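Local atomic coordinates of Endoglucanase(Endo-1,4-beta-glucanase)protein (Pseudomonas stutzeri, PDB entry 6R2J), a protein that probably hydrolyses beta-1,4-glycosidic bonds in cellulose-type glucans, as an endoglucanase of glycosyl hydrolase family 5. Residues V114-Y119 / V149-G154; V122-A127 / V160-E165; Y253-P256 / E261-Q264; A281-G286 / G290-A295. One frame throughout, in Å; residues are numbered along the deposited sequence.

Contact 1 of 4, residues V114-Y119 / V149-G154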
loop_
_atom_site.group_PDB
_atom_site.type_symbol
_atom_site.label_atom_id
_atom_site.label_comp_id
_atom_site.label_asym_id
_atom_site.label_seq_id
_atom_site.Cartn_x
_atom_site.Cartn_y
_atom_site.Cartn_z
ATOM N N VAL A 114 7.625 20.479 10.800
ATOM C CA VAL A 114 7.462 19.864 9.475
ATOM C C VAL A 114 6.204 20.452 8.849
ATOM O O VAL A 114 5.151 19.809 8.887
ATOM C CB VAL A 114 7.379 18.330 9.563
ATOM C CG1 VAL A 114 7.375 17.715 8.143
ATOM C CG2 VAL A 114 8.519 17.800 10.410
ATOM N N PRO A 115 6.255 21.644 8.265
ATOM C CA PRO A 115 5.018 22.263 7.767
ATOM C C PRO A 115 4.424 21.475 6.610
ATOM O O PRO A 115 5.072 20.660 5.946
ATOM C CB PRO A 115 5.448 23.684 7.358
ATOM C CG PRO A 115 6.741 23.930 8.186
ATOM C CD PRO A 115 7.403 22.577 8.264
ATOM N N TYR A 116 3.135 21.698 6.418
ATOM C CA TYR A 116 2.437 21.141 5.277
ATOM C C TYR A 116 3.147 21.446 3.960
ATOM O O TYR A 116 3.129 20.621 3.041
ATOM C CB TYR A 116 1.062 21.784 5.263
ATOM C CG TYR A 116 0.050 21.223 6.212
ATOM C CD1 TYR A 116 0.253 20.023 6.894
ATOM C CD2 TYR A 116 -1.161 21.876 6.373
ATOM C CE1 TYR A 116 -0.746 19.482 7.697
ATOM C CE2 TYR A 116 -2.133 21.371 7.195
ATOM C CZ TYR A 116 -1.929 20.177 7.848
ATOM O OH TYR A 116 -2.939 19.735 8.648
ATOM N N GLU A 117 3.732 22.643 3.832
ATOM C CA GLU A 117 4.441 23.019 2.609
ATOM C C GLU A 117 5.646 22.120 2.339
ATOM O O GLU A 117 6.047 21.956 1.184
ATOM C CB GLU A 117 4.859 24.499 2.699
ATOM C CG GLU A 117 5.446 25.128 1.412
ATOM C CD GLU A 117 4.909 24.510 0.094
ATOM O OE1 GLU A 117 5.723 24.053 -0.749
ATOM O OE2 GLU A 117 3.668 24.497 -0.101
ATOM N N ALA A 118 6.271 21.574 3.381
ATOM C CA ALA A 118 7.421 20.700 3.174
ATOM C C ALA A 118 6.999 19.360 2.578
ATOM O O ALA A 118 7.705 18.785 1.744
ATOM C CB ALA A 118 8.136 20.518 4.508
ATOM N N TYR A 119 5.865 18.847 3.032
ATOM C CA TYR A 119 5.271 17.629 2.494
ATOM C C TYR A 119 4.781 17.833 1.064
ATOM O O TYR A 119 5.087 17.036 0.179
ATOM C CB TYR A 119 4.146 17.267 3.452
ATOM C CG TYR A 119 3.442 15.999 3.228
ATOM C CD1 TYR A 119 4.134 14.814 3.055
ATOM C CD2 TYR A 119 2.069 15.966 3.225
ATOM C CE1 TYR A 119 3.468 13.626 2.845
ATOM C CE2 TYR A 119 1.387 14.778 3.014
ATOM C CZ TYR A 119 2.091 13.601 2.824
ATOM O OH TYR A 119 1.389 12.413 2.618
ATOM N N VAL A 149 -3.059 14.338 15.886
ATOM C CA VAL A 149 -3.792 15.465 16.481
ATOM C C VAL A 149 -4.405 16.407 15.450
ATOM O O VAL A 149 -4.138 17.621 15.465
ATOM C CB VAL A 149 -2.924 16.246 17.488
ATOM C CG1 VAL A 149 -2.772 15.464 18.816
ATOM C CG2 VAL A 149 -1.599 16.623 16.848
ATOM N N GLY A 150 -5.233 15.843 14.561
ATOM C CA GLY A 150 -6.041 16.589 13.623
ATOM C C GLY A 150 -5.290 17.080 12.420
ATOM O O GLY A 150 -5.856 17.847 11.646
ATOM N N LEU A 151 -4.037 16.666 12.240
ATOM C CA LEU A 151 -3.201 17.233 11.203
ATOM C C LEU A 151 -3.242 16.443 9.910
ATOM O O LEU A 151 -2.906 17.005 8.863
ATOM C CB LEU A 151 -1.741 17.299 11.646
ATOM C CG LEU A 151 -1.448 18.250 12.788
ATOM C CD1 LEU A 151 -0.021 18.095 13.204
ATOM C CD2 LEU A 151 -1.770 19.667 12.353
ATOM N N TRP A 152 -3.629 15.158 9.946
ATOM C CA TRP A 152 -3.538 14.349 8.731
ATOM C C TRP A 152 -4.405 14.885 7.569
ATOM O O TRP A 152 -3.908 14.943 6.428
ATOM C CB TRP A 152 -3.740 12.857 9.050
ATOM C CG TRP A 152 -3.890 12.052 7.769
ATOM C CD1 TRP A 152 -4.941 11.264 7.414
ATOM C CD2 TRP A 152 -2.983 12.027 6.639
ATOM N NE1 TRP A 152 -4.735 10.723 6.158
ATOM C CE2 TRP A 152 -3.540 11.174 5.670
ATOM C CE3 TRP A 152 -1.744 12.593 6.377
ATOM C CZ2 TRP A 152 -2.917 10.922 4.453
ATOM C CZ3 TRP A 152 -1.138 12.338 5.167
ATOM C CH2 TRP A 152 -1.725 11.516 4.224
ATOM N N PRO A 153 -5.685 15.263 7.762
ATOM C CA PRO A 153 -6.503 15.647 6.592
ATOM C C PRO A 153 -5.957 16.845 5.812
ATOM O O PRO A 153 -5.958 16.839 4.575
ATOM C CB PRO A 153 -7.880 15.910 7.214
ATOM C CG PRO A 153 -7.919 14.963 8.434
ATOM C CD PRO A 153 -6.503 15.045 8.975
ATOM N N GLY A 154 -5.473 17.876 6.508
ATOM C CA GLY A 154 -4.843 18.992 5.831
ATOM C C GLY A 154 -3.566 18.622 5.099
ATOM O O GLY A 154 -3.248 19.212 4.059
#
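Tyr116 reaches across to the start of the next helical stretch and gives its hydroxyl proton to a backbone carbonyl. The bond runs from Tyr116 OH to Leu151 O at 2.7 Å. The C=O...donor angle is 121°, and the hydroxyl is tilted 18° from the carbonyl plane. Leu151 O lies at the edge of the tyrosine ring, near its plane. Over one face of the same ring is Gly154, whose C comes within 3.6 Å of Tyr116 CZ. Gly154 has no side chain, and that lets the ring in: a CB there would clash with the hydroxyl. A phenylalanine in place of Tyr116 would probably leave Leu151 O without this donor and the ring freer to shift over Gly154.

Deeper in, Tyr119 and Trp152 meet obliquely. Tyr119 OH comes to the edge of the indole, in its plane, 3.6 Å from Trp152 CZ3. Tyr119 has CG anti to the backbone N (chi1 -174°), which carries the ring inward. Its hydroxyl is hydrogen-bonded to Ile141 O, not to the indole, while Trp152 NE1 bonds to Glu175 O. These bonds hold the polar ends of both side chains. Pro115 is the N-cap residue of helix 116-130, and Trp152 N is held by Thr148 OG1. The arrangement joins the N-terminal ends of two successive outer helices of a TIM barrel.

Contact 2 of 4, residues V122-A127 / V160-E165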
loop_
_atom_site.group_PDB
_atom_site.type_symbol
_atom_site.label_atom_id
_atom_site.label_comp_id
_atom_site.label_asym_id
_atom_site.label_seq_id
_atom_site.Cartn_x
_atom_site.Cartn_y
_atom_site.Cartn_z
ATOM N N VAL A 122 7.863 17.924 -1.367
ATOM C CA VAL A 122 8.509 16.643 -1.609
ATOM C C VAL A 122 7.667 15.819 -2.569
ATOM O O VAL A 122 8.201 15.148 -3.450
ATOM C CB VAL A 122 8.923 15.911 -0.308
ATOM C CG1 VAL A 122 7.761 15.301 0.402
ATOM C CG2 VAL A 122 10.006 14.894 -0.666
ATOM N N TRP A 123 6.329 15.902 -2.456
ATOM C CA TRP A 123 5.482 15.136 -3.367
ATOM C C TRP A 123 5.459 15.779 -4.749
ATOM O O TRP A 123 5.519 15.089 -5.776
ATOM C CB TRP A 123 4.081 14.941 -2.772
ATOM C CG TRP A 123 4.000 13.594 -2.090
ATOM C CD1 TRP A 123 3.735 13.327 -0.759
ATOM C CD2 TRP A 123 4.226 12.328 -2.708
ATOM N NE1 TRP A 123 3.797 11.966 -0.526
ATOM C CE2 TRP A 123 4.095 11.332 -1.701
ATOM C CE3 TRP A 123 4.547 11.932 -4.009
ATOM C CZ2 TRP A 123 4.254 9.970 -1.972
ATOM C CZ3 TRP A 123 4.700 10.557 -4.269
ATOM C CH2 TRP A 123 4.535 9.603 -3.255
ATOM N N ARG A 124 5.412 17.106 -4.787
ATOM C CA ARG A 124 5.572 17.783 -6.059
ATOM C C ARG A 124 6.886 17.380 -6.711
ATOM O O ARG A 124 6.924 17.043 -7.898
ATOM C CB ARG A 124 5.485 19.294 -5.857
ATOM C CG ARG A 124 5.241 20.019 -7.181
ATOM C CD ARG A 124 5.290 21.532 -7.044
ATOM N NE ARG A 124 4.323 22.066 -6.087
ATOM C CZ ARG A 124 4.629 22.454 -4.855
ATOM N NH1 ARG A 124 5.873 22.364 -4.423
ATOM N NH2 ARG A 124 3.695 22.931 -4.058
ATOM N N LYS A 125 7.976 17.405 -5.948
ATOM C CA LYS A 125 9.273 17.041 -6.504
ATOM C C LYS A 125 9.305 15.581 -6.916
ATOM O O LYS A 125 9.839 15.261 -7.979
ATOM C CB LYS A 125 10.398 17.336 -5.511
ATOM C CG LYS A 125 10.944 18.746 -5.559
ATOM C CD LYS A 125 12.176 18.812 -4.701
ATOM C CE LYS A 125 12.828 20.175 -4.727
ATOM N NZ LYS A 125 12.273 21.024 -3.642
ATOM N N LEU A 126 8.769 14.674 -6.086
ATOM C CA LEU A 126 8.718 13.263 -6.477
ATOM C C LEU A 126 7.869 13.049 -7.733
ATOM O O LEU A 126 8.241 12.269 -8.624
ATOM C CB LEU A 126 8.181 12.409 -5.328
ATOM C CG LEU A 126 9.071 12.246 -4.096
ATOM C CD1 LEU A 126 8.325 11.558 -2.985
ATOM C CD2 LEU A 126 10.316 11.484 -4.494
ATOM N N ALA A 127 6.715 13.722 -7.826
ATOM C CA ALA A 127 5.867 13.547 -9.003
ATOM C C ALA A 127 6.558 14.050 -10.269
ATOM O O ALA A 127 6.338 13.501 -11.351
ATOM C CB ALA A 127 4.523 14.242 -8.780
ATOM N N VAL A 160 -1.932 16.385 -2.274
ATOM C CA VAL A 160 -2.727 16.159 -3.479
ATOM C C VAL A 160 -2.708 17.400 -4.377
ATOM O O VAL A 160 -2.437 17.319 -5.585
ATOM C CB VAL A 160 -4.172 15.742 -3.129
ATOM C CG1 VAL A 160 -5.025 15.830 -4.397
ATOM C CG2 VAL A 160 -4.215 14.366 -2.493
ATOM N N ASP A 161 -2.985 18.568 -3.795
ATOM C CA ASP A 161 -2.944 19.798 -4.583
ATOM C C ASP A 161 -1.616 19.911 -5.309
ATOM O O ASP A 161 -1.571 20.154 -6.518
ATOM C CB ASP A 161 -3.183 21.012 -3.679
ATOM C CG ASP A 161 -4.592 21.050 -3.112
ATOM O OD1 ASP A 161 -5.475 20.351 -3.646
ATOM O OD2 ASP A 161 -4.826 21.780 -2.130
ATOM N N ALA A 162 -0.523 19.687 -4.582
ATOM C CA ALA A 162 0.818 19.829 -5.146
ATOM C C ALA A 162 1.066 18.821 -6.259
ATOM O O ALA A 162 1.603 19.171 -7.322
ATOM C CB ALA A 162 1.868 19.675 -4.045
ATOM N N ILE A 163 0.684 17.562 -6.033
ATOM C CA ILE A 163 0.874 16.540 -7.056
ATOM C C ILE A 163 0.134 16.922 -8.341
ATOM O O ILE A 163 0.641 16.733 -9.452
ATOM C CB ILE A 163 0.396 15.169 -6.530
ATOM C CG1 ILE A 163 1.379 14.541 -5.531
ATOM C CG2 ILE A 163 0.138 14.198 -7.718
ATOM C CD1 ILE A 163 0.789 13.293 -4.791
ATOM N N ARG A 164 -1.093 17.427 -8.206
ATOM C CA ARG A 164 -1.931 17.714 -9.361
ATOM C C ARG A 164 -1.491 18.972 -10.077
ATOM O O ARG A 164 -2.014 19.252 -11.165
ATOM C CB ARG A 164 -3.404 17.809 -8.932
ATOM C CG ARG A 164 -3.966 16.492 -8.354
ATOM C CD ARG A 164 -4.181 15.527 -9.508
ATOM N NE ARG A 164 -4.919 14.328 -9.136
ATOM C CZ ARG A 164 -4.467 13.101 -9.328
ATOM N NH1 ARG A 164 -3.287 12.893 -9.890
ATOM N NH2 ARG A 164 -5.198 12.076 -8.961
ATOM N N GLU A 165 -0.549 19.721 -9.484
ATOM C CA GLU A 165 0.079 20.845 -10.171
ATOM C C GLU A 165 1.038 20.361 -11.251
ATOM O O GLU A 165 1.322 21.087 -12.211
ATOM C CB GLU A 165 0.884 21.689 -9.179
ATOM C CG GLU A 165 0.108 22.451 -8.113
ATOM C CD GLU A 165 1.074 23.102 -7.076
ATOM O OE1 GLU A 165 2.180 23.511 -7.488
ATOM O OE2 GLU A 165 0.764 23.184 -5.861
#
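Arg124 and Glu165 pair across two neighbouring helices in a salt bridge. Arg124 starts with CG anti to the backbone N and runs straight until it bends at chi3 (-58°), and this bend brings the guanidinium over Ala162 and up to the glutamate. Arg124 NE gives a hydrogen bond to Glu165 OE1 at 2.9 Å. The oxygen is met from above the carboxylate plane and is itself tilted from the guanidinium plane. A second bond, Arg124 NH2 to Glu165 OE2 at 3.5 Å, is weak. The two flat groups are turned 36° apart, so they do not form a coplanar pair. Glu165 is extended beyond CG, which carries its carboxylate out to the arginine. Ala162 CB sits over one face of the guanidinium, 3.7 Å from Arg124 NH2.

On the buried side, Trp123 and Ile163 lie side by side and point the same way. Ile163 CG1 packs on Trp123 CB at 3.9 Å. CD1 continues alongside the indole, 4.1 Å from Trp123 CE3. Leu126 CD1 lies over one face of the indole, toward its rim. Trp123 NE1 is hydrogen-bonded to Ile141 O.

The two helical segments run in the same general direction and cross at -29°, with their axes 8.0 Å apart at closest approach. Inward, Trp123 and Leu126 touch Met98 of strand 93-98, and Ile163 touches Ile172 of strand 171-175, so both helices pack against the barrel wall.

Contact 3 of 4, residues Y253-P256 / E261-Q264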
loop_
_atom_site.group_PDB
_atom_site.type_symbol
_atom_site.label_atom_id
_atom_site.label_comp_id
_atom_site.label_asym_id
_atom_site.label_seq_id
_atom_site.Cartn_x
_atom_site.Cartn_y
_atom_site.Cartn_z
ATOM N N TYR A 253 -2.691 -6.579 4.286
ATOM C CA TYR A 253 -3.361 -7.693 4.936
ATOM C C TYR A 253 -2.330 -8.809 4.799
ATOM O O TYR A 253 -1.589 -8.837 3.811
ATOM C CB TYR A 253 -4.678 -8.049 4.253
ATOM C CG TYR A 253 -4.523 -8.886 3.025
ATOM C CD1 TYR A 253 -4.289 -8.289 1.790
ATOM C CD2 TYR A 253 -4.621 -10.269 3.095
ATOM C CE1 TYR A 253 -4.164 -9.025 0.687
ATOM C CE2 TYR A 253 -4.478 -11.028 1.969
ATOM C CZ TYR A 253 -4.237 -10.415 0.774
ATOM O OH TYR A 253 -4.094 -11.213 -0.348
ATOM N N GLY A 254 -2.239 -9.721 5.770
ATOM C CA GLY A 254 -1.283 -10.815 5.697
ATOM C C GLY A 254 -1.567 -11.792 6.808
ATOM O O GLY A 254 -2.283 -11.477 7.761
ATOM N N ILE A 255 -1.007 -12.991 6.665
ATOM C CA ILE A 255 -1.261 -14.033 7.653
ATOM C C ILE A 255 0.020 -14.804 7.912
ATOM O O ILE A 255 0.873 -14.967 7.036
ATOM C CB ILE A 255 -2.375 -15.033 7.216
ATOM C CG1 ILE A 255 -1.992 -15.778 5.936
ATOM C CG2 ILE A 255 -3.712 -14.372 7.018
ATOM C CD1 ILE A 255 -3.024 -16.820 5.472
ATOM N N PRO A 256 0.170 -15.294 9.149
ATOM C CA PRO A 256 1.255 -16.246 9.409
ATOM C C PRO A 256 0.981 -17.591 8.766
ATOM O O PRO A 256 -0.164 -18.017 8.618
ATOM C CB PRO A 256 1.271 -16.369 10.940
ATOM C CG PRO A 256 0.424 -15.159 11.459
ATOM C CD PRO A 256 -0.599 -14.963 10.378
ATOM N N GLU A 261 -6.546 -21.017 10.951
ATOM C CA GLU A 261 -7.721 -20.139 10.955
ATOM C C GLU A 261 -7.474 -18.858 10.149
ATOM O O GLU A 261 -8.393 -18.331 9.499
ATOM C CB GLU A 261 -8.128 -19.798 12.387
ATOM C CG GLU A 261 -8.354 -20.959 13.315
ATOM C CD GLU A 261 -7.144 -21.221 14.209
ATOM O OE1 GLU A 261 -6.112 -20.520 14.042
ATOM O OE2 GLU A 261 -7.219 -22.136 15.068
ATOM N N ALA A 262 -6.247 -18.326 10.202
ATOM C CA ALA A 262 -5.891 -17.165 9.388
ATOM C C ALA A 262 -6.012 -17.462 7.898
ATOM O O ALA A 262 -6.460 -16.603 7.126
ATOM C CB ALA A 262 -4.477 -16.706 9.742
ATOM N N ALA A 263 -5.640 -18.677 7.478
ATOM C CA ALA A 263 -5.787 -19.074 6.079
ATOM C C ALA A 263 -7.233 -18.970 5.634
ATOM O O ALA A 263 -7.530 -18.429 4.560
ATOM C CB ALA A 263 -5.301 -20.505 5.895
ATOM N N GLN A 264 -8.147 -19.512 6.446
ATOM C CA GLN A 264 -9.555 -19.452 6.107
ATOM C C GLN A 264 -10.017 -18.010 5.988
ATOM O O GLN A 264 -10.746 -17.664 5.053
ATOM C CB GLN A 264 -10.382 -20.149 7.163
ATOM C CG GLN A 264 -11.691 -20.611 6.583
ATOM C CD GLN A 264 -11.488 -21.743 5.596
ATOM O OE1 GLN A 264 -10.653 -22.629 5.821
ATOM N NE2 GLN A 264 -12.208 -21.691 4.473
#
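Pro256 has the one ring that touches across this contact, a puckered one, and it does so by a rim atom: Pro256 CD lies 4.3 Å from Ala262 CB. The flat group nearby is the ring of Tyr253. It does not touch segment 261-264 but packs on Met266, Leu269 and Leu270 of the same helix, and it meets Tyr282 edge-to-face. The contact is a tight beta-to-alpha connection of the TIM barrel. The chain leaves strand 248-252, passes through residues 253-256 and soon enters helix 260-276, whose first part folds back over the loop.

Ile255 carries most of the packing. Its CG1 stands between the backbone N and the carbonyl carbon (chi1 62°), and CG2 lies anti to the carbonyl carbon. The two branches therefore spread over consecutive alanines. CB and CG2 both rest on Ala262 CB, each at 3.7 Å. Met266 and Phe209 also lie against the isoleucine. Its carbonyl O accepts a hydrogen bond from Gln306 NE2. No hydrogen bond joins the two segments, and the small alanine side chains let the helix backbone come close. Ile255 CD1 comes to 3.6 Å from Ala263 CA, while CG2 meets Ala262 O at 3.5 Å.

Contact 4 of 4, residues A281-G286 / G290-A295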
loop_
_atom_site.group_PDB
_atom_site.type_symbol
_atom_site.label_atom_id
_atom_site.label_comp_id
_atom_site.label_asym_id
_atom_site.label_seq_id
_atom_site.Cartn_x
_atom_site.Cartn_y
_atom_site.Cartn_z
ATOM N N ALA A 281 -3.312 -5.592 -1.444
ATOM C CA ALA A 281 -1.895 -5.923 -1.516
ATOM C C ALA A 281 -1.523 -6.703 -0.266
ATOM O O ALA A 281 -1.743 -6.243 0.857
ATOM C CB ALA A 281 -1.029 -4.664 -1.688
ATOM N N TYR A 282 -1.017 -7.914 -0.487
ATOM C CA TYR A 282 -0.554 -8.772 0.582
ATOM C C TYR A 282 0.706 -8.205 1.208
ATOM O O TYR A 282 1.584 -7.721 0.505
ATOM C CB TYR A 282 -0.230 -10.162 0.008
ATOM C CG TYR A 282 0.106 -11.133 1.103
ATOM C CD1 TYR A 282 -0.888 -11.817 1.732
ATOM C CD2 TYR A 282 1.403 -11.313 1.544
ATOM C CE1 TYR A 282 -0.622 -12.670 2.729
ATOM C CE2 TYR A 282 1.673 -12.131 2.568
ATOM C CZ TYR A 282 0.644 -12.814 3.163
ATOM O OH TYR A 282 0.862 -13.639 4.220
ATOM N N TRP A 283 0.827 -8.340 2.535
ATOM C CA TRP A 283 2.031 -7.970 3.278
ATOM C C TRP A 283 2.736 -9.219 3.804
ATOM O O TRP A 283 2.245 -9.833 4.762
ATOM C CB TRP A 283 1.633 -7.099 4.467
ATOM C CG TRP A 283 2.883 -6.587 5.177
ATOM C CD1 TRP A 283 3.588 -7.194 6.203
ATOM C CD2 TRP A 283 3.589 -5.379 4.873
ATOM N NE1 TRP A 283 4.687 -6.428 6.532
ATOM C CE2 TRP A 283 4.707 -5.314 5.732
ATOM C CE3 TRP A 283 3.387 -4.353 3.947
ATOM C CZ2 TRP A 283 5.606 -4.246 5.687
ATOM C CZ3 TRP A 283 4.241 -3.310 3.935
ATOM C CH2 TRP A 283 5.352 -3.266 4.772
ATOM N N ALA A 284 3.892 -9.593 3.233
ATOM C CA ALA A 284 4.588 -8.874 2.167
ATOM C C ALA A 284 5.489 -9.875 1.492
ATOM O O ALA A 284 5.786 -10.891 2.105
ATOM C CB ALA A 284 5.426 -7.746 2.734
ATOM N N GLY A 285 5.974 -9.562 0.277
ATOM C CA GLY A 285 7.037 -10.324 -0.374
ATOM C C GLY A 285 8.317 -9.522 -0.581
ATOM O O GLY A 285 8.427 -8.386 -0.096
ATOM N N GLY A 286 9.290 -10.079 -1.295
ATOM C CA GLY A 286 10.500 -9.338 -1.593
ATOM C C GLY A 286 11.718 -9.770 -0.799
ATOM O O GLY A 286 11.663 -10.751 -0.037
ATOM N N GLY A 290 13.760 -13.123 5.523
ATOM C CA GLY A 290 14.140 -14.329 6.238
ATOM C C GLY A 290 12.959 -15.268 6.399
ATOM O O GLY A 290 12.245 -15.574 5.440
ATOM N N THR A 291 12.739 -15.731 7.631
ATOM C CA THR A 291 11.647 -16.646 7.931
ATOM C C THR A 291 10.430 -15.934 8.514
ATOM O O THR A 291 9.614 -16.565 9.185
ATOM C CB THR A 291 12.125 -17.791 8.831
ATOM O OG1 THR A 291 12.668 -17.272 10.046
ATOM C CG2 THR A 291 13.173 -18.604 8.104
ATOM N N TYR A 292 10.284 -14.636 8.269
ATOM C CA TYR A 292 9.075 -13.923 8.675
ATOM C C TYR A 292 7.823 -14.734 8.315
ATOM O O TYR A 292 7.624 -15.140 7.157
ATOM C CB TYR A 292 9.093 -12.540 8.013
ATOM C CG TYR A 292 7.947 -11.605 8.320
ATOM C CD1 TYR A 292 7.449 -11.466 9.602
ATOM C CD2 TYR A 292 7.360 -10.865 7.300
ATOM C CE1 TYR A 292 6.366 -10.595 9.868
ATOM C CE2 TYR A 292 6.296 -9.994 7.542
ATOM C CZ TYR A 292 5.804 -9.841 8.821
ATOM O OH TYR A 292 4.738 -8.949 9.019
ATOM N N LYS A 293 7.000 -14.998 9.334
ATOM C CA LYS A 293 5.910 -15.956 9.195
ATOM C C LYS A 293 4.876 -15.475 8.199
ATOM O O LYS A 293 4.188 -16.294 7.572
ATOM C CB LYS A 293 5.240 -16.167 10.549
ATOM C CG LYS A 293 5.866 -17.215 11.431
ATOM C CD LYS A 293 4.942 -17.595 12.595
ATOM C CE LYS A 293 5.666 -17.528 13.939
ATOM N NZ LYS A 293 4.897 -18.169 15.064
ATOM N N LEU A 294 4.731 -14.159 8.053
ATOM C CA LEU A 294 3.762 -13.642 7.099
ATOM C C LEU A 294 4.334 -13.512 5.683
ATOM O O LEU A 294 3.580 -13.220 4.743
ATOM C CB LEU A 294 3.256 -12.254 7.530
ATOM C CG LEU A 294 2.180 -11.990 8.588
ATOM C CD1 LEU A 294 2.777 -12.413 9.894
ATOM C CD2 LEU A 294 1.787 -10.507 8.574
ATOM N N ALA A 295 5.637 -13.691 5.511
ATOM C CA ALA A 295 6.257 -13.428 4.217
ATOM C C ALA A 295 5.723 -14.375 3.140
ATOM O O ALA A 295 5.606 -15.583 3.358
ATOM C CB ALA A 295 7.786 -13.567 4.337
HETATM O O HOH W 1 6.568 -6.343 8.952
#
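Tyr282 and Trp283 of the last barrel strand hold the loop that follows it, on the catalytic-face side of the TIM barrel. The peptide between Trp283 and Ala284, where the strand bends, is cis, as in other family 5 enzymes.

One direct hydrogen bond crosses the contact: Tyr282 OH to Leu294 O at 2.8 Å. The carbonyl oxygen lies at the edge of the tyrosine ring, in its plane, and the C=O...donor angle is 134°. Tyr282 CG is anti to the backbone N (chi1 -174°), which turns the ring toward the loop. The hydroxyl also accepts from Ile255 N, so it bridges two loops. A phenylalanine instead of Tyr282 would probably leave both Leu294 O and Ile255 N without this partner. A water accepts from Trp283 NE1 at 3.1 Å and makes a weak bond to Tyr292 OH.

The aromatic contact is between Trp283 and Tyr292, whose side chains cross at about a right angle. Tyr292 OH lies at the indole edge, in plane, 3.5 Å from Trp283 CD1. A bound Tris molecule, probably from the crystallisation liquor, lies about 3 Å from the Trp283 side chain.

The apolar and backbone contacts centre on a type I turn, Tyr292 to Ala295. Leu294 CB packs 3.8 Å from Trp283 O, a buried oxygen with no partner in the model. Ala295 CA makes a C-H...O contact with Ala284 O at 3.3 Å.

In the fold
From the N terminus, the chain first meets contacts 1 and 2, which share helices 116-130 and 152-166. Their segments alternate along the sequence, so the two contacts cross. Each closes a loop through strand 136-140, contact 1 at the starts of the helices and contact 2 further along. Contact 3 then closes the short connection from strand 248-252 to helix 260-276. Contact 4 follows in series, closing the loop that follows strand 280-285. Contacts 3 and 4 touch, probably through a hydrogen bond between Tyr253 O and Trp283 N, and so join the last two barrel strands. Contacts 1 and 2 lie across the chain's centre from this pair.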